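Local coordinates for uncharacterized protein (Bacteroides ovatus CL02T12C04, PDB 6PTM), which probably acts as an exo-carrageenase of glycoside hydrolase family 42, trimming carrageenan chains from one end, at residues Leu216-Leu229 against Tyr277-Cys291. Sequence-based numbering, arbitrary orientation.
Sequences LQEKEDGSIGFVFL and YMAGKQYTGLGYMLC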
loop_
_atom_site.group_PDB
_atom_site.type_symbol
_atom_site.label_atom_id
_atom_site.label_comp_id
_atom_site.label_asym_id
_atom_site.label_seq_id
_atom_site.Cartn_x
_atom_site.Cartn_y
_atom_site.Cartn_z
ATOM N N LEU A 216 9.619 20.322 -20.482
ATOM C CA LEU A 216 9.441 19.017 -21.175
ATOM C C LEU A 216 10.360 18.927 -22.392
ATOM O O LEU A 216 10.805 17.828 -22.703
ATOM C CB LEU A 216 7.980 18.837 -21.586
ATOM C CG LEU A 216 7.042 18.550 -20.424
ATOM C CD1 LEU A 216 5.614 18.631 -20.891
ATOM C CD2 LEU A 216 7.353 17.192 -19.812
ATOM N N GLN A 217 10.626 20.034 -23.083
ATOM C CA GLN A 217 11.503 19.996 -24.291
ATOM C C GLN A 217 12.926 19.671 -23.853
ATOM O O GLN A 217 13.605 19.014 -24.623
ATOM C CB GLN A 217 11.500 21.331 -25.044
ATOM C CG GLN A 217 10.227 21.547 -25.842
ATOM C CD GLN A 217 10.213 22.869 -26.559
ATOM O OE1 GLN A 217 10.889 23.812 -26.174
ATOM N NE2 GLN A 217 9.443 22.931 -27.622
ATOM N N GLU A 218 13.347 20.189 -22.698
ATOM C CA GLU A 218 14.736 20.084 -22.181
ATOM C C GLU A 218 14.929 18.797 -21.364
ATOM O O GLU A 218 16.060 18.363 -21.219
ATOM C CB GLU A 218 15.065 21.247 -21.257
ATOM C CG GLU A 218 15.295 22.549 -21.988
ATOM C CD GLU A 218 16.149 23.489 -21.165
ATOM O OE1 GLU A 218 15.600 24.165 -20.262
ATOM O OE2 GLU A 218 17.372 23.486 -21.396
ATOM N N LYS A 219 13.866 18.226 -20.827
ATOM C CA LYS A 219 14.017 17.150 -19.818
ATOM C C LYS A 219 14.639 15.907 -20.468
ATOM O O LYS A 219 14.125 15.382 -21.444
ATOM C CB LYS A 219 12.663 16.900 -19.161
ATOM C CG LYS A 219 12.692 15.940 -17.998
ATOM C CD LYS A 219 11.346 15.822 -17.321
ATOM C CE LYS A 219 11.382 14.740 -16.277
ATOM N NZ LYS A 219 12.406 15.057 -15.273
ATOM N N GLU A 220 15.702 15.403 -19.876
ATOM C CA GLU A 220 16.375 14.182 -20.345
ATOM C C GLU A 220 15.483 12.970 -20.091
ATOM O O GLU A 220 14.685 13.026 -19.150
ATOM C CB GLU A 220 17.668 13.962 -19.564
ATOM C CG GLU A 220 18.746 15.004 -19.809
ATOM C CD GLU A 220 19.932 14.791 -18.872
ATOM O OE1 GLU A 220 19.967 13.721 -18.176
ATOM O OE2 GLU A 220 20.815 15.678 -18.824
ATOM N N ASP A 221 15.727 11.899 -20.836
ATOM C CA ASP A 221 15.087 10.574 -20.669
ATOM C C ASP A 221 15.102 10.155 -19.192
ATOM O O ASP A 221 14.042 9.718 -18.722
ATOM C CB ASP A 221 15.790 9.519 -21.504
ATOM C CG ASP A 221 14.802 8.858 -22.415
ATOM O OD1 ASP A 221 14.303 7.754 -22.039
ATOM O OD2 ASP A 221 14.493 9.502 -23.455
ATOM N N GLY A 222 16.284 10.180 -18.566
ATOM C CA GLY A 222 16.501 10.282 -17.108
ATOM C C GLY A 222 16.443 8.925 -16.431
ATOM O O GLY A 222 16.783 7.930 -17.074
ATOM N N SER A 223 16.053 8.887 -15.161
ATOM C CA SER A 223 15.935 7.628 -14.390
ATOM C C SER A 223 14.472 7.214 -14.309
ATOM O O SER A 223 13.584 8.019 -14.725
ATOM C CB SER A 223 16.563 7.755 -13.027
ATOM O OG SER A 223 16.047 8.884 -12.351
ATOM N N ILE A 224 14.216 5.999 -13.818
ATOM C CA ILE A 224 12.828 5.496 -13.787
ATOM C C ILE A 224 12.046 6.463 -12.901
ATOM O O ILE A 224 12.582 6.928 -11.889
ATOM C CB ILE A 224 12.715 4.031 -13.347
ATOM C CG1 ILE A 224 11.332 3.503 -13.714
ATOM C CG2 ILE A 224 13.074 3.878 -11.872
ATOM C CD1 ILE A 224 11.169 1.987 -13.628
ATOM N N GLY A 225 10.859 6.830 -13.347
ATOM C CA GLY A 225 10.094 7.915 -12.729
ATOM C C GLY A 225 8.617 7.783 -13.002
ATOM O O GLY A 225 8.183 6.858 -13.746
ATOM N N PHE A 226 7.853 8.673 -12.403
ATOM C CA PHE A 226 6.402 8.728 -12.668
ATOM C C PHE A 226 5.949 10.178 -12.876
ATOM O O PHE A 226 6.623 11.163 -12.474
ATOM C CB PHE A 226 5.650 7.991 -11.568
ATOM C CG PHE A 226 5.444 8.756 -10.293
ATOM C CD1 PHE A 226 6.459 8.858 -9.361
ATOM C CD2 PHE A 226 4.220 9.310 -9.988
ATOM C CE1 PHE A 226 6.275 9.531 -8.169
ATOM C CE2 PHE A 226 4.023 9.947 -8.772
ATOM C CZ PHE A 226 5.047 10.047 -7.859
ATOM N N VAL A 227 4.819 10.301 -13.570
ATOM C CA VAL A 227 4.153 11.605 -13.851
ATOM C C VAL A 227 3.028 11.795 -12.830
ATOM O O VAL A 227 2.209 10.882 -12.635
ATOM C CB VAL A 227 3.632 11.667 -15.290
ATOM C CG1 VAL A 227 2.978 13.004 -15.593
ATOM C CG2 VAL A 227 4.741 11.368 -16.284
ATOM N N PHE A 228 3.022 12.940 -12.177
ATOM C CA PHE A 228 2.055 13.278 -11.097
ATOM C C PHE A 228 1.019 14.230 -11.685
ATOM O O PHE A 228 1.400 15.370 -12.022
ATOM C CB PHE A 228 2.825 13.905 -9.944
ATOM C CG PHE A 228 2.041 14.120 -8.676
ATOM C CD1 PHE A 228 1.062 15.092 -8.592
ATOM C CD2 PHE A 228 2.344 13.401 -7.533
ATOM C CE1 PHE A 228 0.357 15.278 -7.411
ATOM C CE2 PHE A 228 1.675 13.637 -6.338
ATOM C CZ PHE A 228 0.691 14.577 -6.282
ATOM N N LEU A 229 -0.243 13.804 -11.804
ATOM C CA LEU A 229 -1.345 14.709 -12.214
ATOM C C LEU A 229 -1.976 15.318 -10.971
ATOM O O LEU A 229 -2.556 14.551 -10.159
ATOM C CB LEU A 229 -2.393 13.949 -13.016
ATOM C CG LEU A 229 -2.087 13.796 -14.497
ATOM C CD1 LEU A 229 -0.975 12.791 -14.687
ATOM C CD2 LEU A 229 -3.356 13.390 -15.279
ATOM N N TYR A 277 5.541 14.799 -25.307
ATOM C CA TYR A 277 6.947 15.053 -24.923
ATOM C C TYR A 277 7.475 13.953 -23.995
ATOM O O TYR A 277 8.707 13.798 -23.915
ATOM C CB TYR A 277 7.058 16.402 -24.223
ATOM C CG TYR A 277 6.841 17.589 -25.122
ATOM C CD1 TYR A 277 7.821 18.013 -26.000
ATOM C CD2 TYR A 277 5.657 18.298 -25.085
ATOM C CE1 TYR A 277 7.636 19.136 -26.797
ATOM C CE2 TYR A 277 5.446 19.414 -25.882
ATOM C CZ TYR A 277 6.450 19.848 -26.739
ATOM O OH TYR A 277 6.223 20.951 -27.531
ATOM N N MET A 278 6.589 13.222 -23.315
ATOM C CA MET A 278 6.963 12.287 -22.228
ATOM C C MET A 278 6.956 10.855 -22.772
ATOM O O MET A 278 7.532 9.970 -22.081
ATOM C CB MET A 278 5.963 12.309 -21.066
ATOM C CG MET A 278 5.640 13.657 -20.564
ATOM S SD MET A 278 4.542 13.563 -19.123
ATOM C CE MET A 278 3.844 15.207 -19.161
ATOM N N ALA A 279 6.288 10.609 -23.909
ATOM C CA ALA A 279 5.870 9.246 -24.309
ATOM C C ALA A 279 7.110 8.364 -24.485
ATOM O O ALA A 279 8.060 8.784 -25.189
ATOM C CB ALA A 279 5.031 9.275 -25.564
ATOM N N GLY A 280 7.142 7.225 -23.791
ATOM C CA GLY A 280 8.195 6.210 -23.949
ATOM C C GLY A 280 9.405 6.522 -23.094
ATOM O O GLY A 280 10.332 5.714 -23.075
ATOM N N LYS A 281 9.444 7.668 -22.424
ATOM C CA LYS A 281 10.694 8.100 -21.760
ATOM C C LYS A 281 10.872 7.326 -20.451
ATOM O O LYS A 281 9.854 6.981 -19.782
ATOM C CB LYS A 281 10.703 9.619 -21.621
ATOM C CG LYS A 281 10.791 10.257 -23.008
ATOM C CD LYS A 281 11.216 11.683 -23.071
ATOM C CE LYS A 281 11.348 12.145 -24.511
ATOM N NZ LYS A 281 11.549 13.611 -24.526
ATOM N N GLN A 282 12.122 7.116 -20.066
ATOM C CA GLN A 282 12.450 6.349 -18.845
ATOM C C GLN A 282 11.750 7.007 -17.638
ATOM O O GLN A 282 11.336 6.227 -16.742
ATOM C CB GLN A 282 13.968 6.204 -18.737
ATOM C CG GLN A 282 14.441 5.486 -17.464
ATOM C CD GLN A 282 14.168 3.998 -17.413
ATOM O OE1 GLN A 282 13.486 3.439 -18.286
ATOM N NE2 GLN A 282 14.659 3.346 -16.357
ATOM N N TYR A 283 11.531 8.346 -17.612
ATOM C CA TYR A 283 10.953 9.044 -16.425
ATOM C C TYR A 283 9.440 8.781 -16.310
ATOM O O TYR A 283 8.852 9.215 -15.318
ATOM C CB TYR A 283 11.338 10.529 -16.352
ATOM C CG TYR A 283 10.783 11.449 -17.416
ATOM C CD1 TYR A 283 9.455 11.858 -17.395
ATOM C CD2 TYR A 283 11.593 11.937 -18.432
ATOM C CE1 TYR A 283 8.929 12.705 -18.372
ATOM C CE2 TYR A 283 11.092 12.795 -19.410
ATOM C CZ TYR A 283 9.760 13.195 -19.365
ATOM O OH TYR A 283 9.255 14.027 -20.315
ATOM N N THR A 284 8.838 8.070 -17.258
ATOM C CA THR A 284 7.430 7.606 -17.205
ATOM C C THR A 284 7.369 6.113 -16.881
ATOM O O THR A 284 6.249 5.602 -16.829
ATOM C CB THR A 284 6.691 7.868 -18.526
ATOM O OG1 THR A 284 7.204 7.046 -19.578
ATOM C CG2 THR A 284 6.799 9.318 -18.930
ATOM N N GLY A 285 8.500 5.437 -16.667
ATOM C CA GLY A 285 8.513 3.961 -16.506
ATOM C C GLY A 285 7.686 3.442 -15.325
ATOM O O GLY A 285 7.147 2.302 -15.422
ATOM N N LEU A 286 7.606 4.191 -14.228
ATOM C CA LEU A 286 6.738 3.813 -13.082
ATOM C C LEU A 286 5.393 4.548 -13.199
ATOM O O LEU A 286 4.672 4.651 -12.204
ATOM C CB LEU A 286 7.465 4.079 -11.760
ATOM C CG LEU A 286 8.248 2.876 -11.235
ATOM C CD1 LEU A 286 9.143 3.295 -10.104
ATOM C CD2 LEU A 286 7.334 1.733 -10.781
ATOM N N GLY A 287 5.075 5.027 -14.399
ATOM C CA GLY A 287 3.697 5.266 -14.810
ATOM C C GLY A 287 3.233 6.683 -14.555
ATOM O O GLY A 287 4.070 7.591 -14.218
ATOM N N TYR A 288 1.941 6.863 -14.820
ATOM C CA TYR A 288 1.187 8.124 -14.688
ATOM C C TYR A 288 0.232 7.990 -13.501
ATOM O O TYR A 288 -0.693 7.135 -13.490
ATOM C CB TYR A 288 0.430 8.427 -15.982
ATOM C CG TYR A 288 1.285 8.645 -17.200
ATOM C CD1 TYR A 288 1.845 7.564 -17.879
ATOM C CD2 TYR A 288 1.460 9.913 -17.736
ATOM C CE1 TYR A 288 2.608 7.747 -19.019
ATOM C CE2 TYR A 288 2.219 10.113 -18.883
ATOM C CZ TYR A 288 2.793 9.024 -19.524
ATOM O OH TYR A 288 3.516 9.165 -20.666
ATOM N N MET A 289 0.463 8.829 -12.501
ATOM C CA MET A 289 -0.292 8.810 -11.226
ATOM C C MET A 289 -1.488 9.748 -11.375
ATOM O O MET A 289 -1.265 10.970 -11.494
ATOM C CB MET A 289 0.652 9.262 -10.114
ATOM C CG MET A 289 0.281 8.754 -8.745
ATOM S SD MET A 289 -1.096 9.632 -8.061
ATOM C CE MET A 289 -0.561 11.344 -8.049
ATOM N N LEU A 290 -2.705 9.210 -11.457
ATOM C CA LEU A 290 -3.843 9.971 -12.024
ATOM C C LEU A 290 -4.462 10.897 -10.970
ATOM O O LEU A 290 -5.080 11.872 -11.389
ATOM C CB LEU A 290 -4.910 9.041 -12.611
ATOM C CG LEU A 290 -4.444 8.149 -13.755
ATOM C CD1 LEU A 290 -5.573 7.250 -14.235
ATOM C CD2 LEU A 290 -3.866 8.960 -14.902
ATOM N N CYS A 291 -4.289 10.625 -9.673
ATOM C CA CYS A 291 -4.747 11.538 -8.609
ATOM C C CYS A 291 -4.131 11.129 -7.264
ATOM O O CYS A 291 -4.078 9.910 -6.962
ATOM C CB CYS A 291 -6.272 11.521 -8.487
ATOM S SG CYS A 291 -6.938 12.877 -7.481
HETATM O O HOH W 1 11.075 15.204 -21.964
HETATM O O HOH W 2 14.103 13.725 -23.335
#
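Two parallel strands of what is, by its GH42 family, a (beta/alpha)8 barrel meet here, 225-229 and 288-291, with the loops leading into them. Val-227 uses both backbone polar atoms: its N donates to Gly-287 O, and its O takes Met-289 N at 2.7 Å, almost head-on, before Leu-229 N closes on Met-289 O. On one sheet face, Met-289 bends at chi2 (-76°) and chi3 (-58°), laying CE over the Phe-228 ring, 3.6 Å from its centroid. On the other face, Met-278 SD meets Val-227 CG2 tip to tip at 3.6 Å. Tyr-283 is sandwiched: Lys-219 CE stands 3.4 Å above the ring centroid, with Lys-281 CB over the opposite face nearer the rim. Lys-219 NZ adds a cation-pi contact and salt-bridges Asp-192. Tyr-283 OH lies 2.7 Å from water 1, which accepts from Lys-281 NZ and has Leu-216 O and Lys-219 O within reach. A leucine in place of this tyrosine would probably leave that water without its hydroxyl partner and the Lys-219 chain without an aromatic platform. Asp-221 OD1 takes Gln-282 N at 3.0 Å from above the carboxylate plane. Straight backbone bonds thus join the strands; ring, carboxylate and water join the loops.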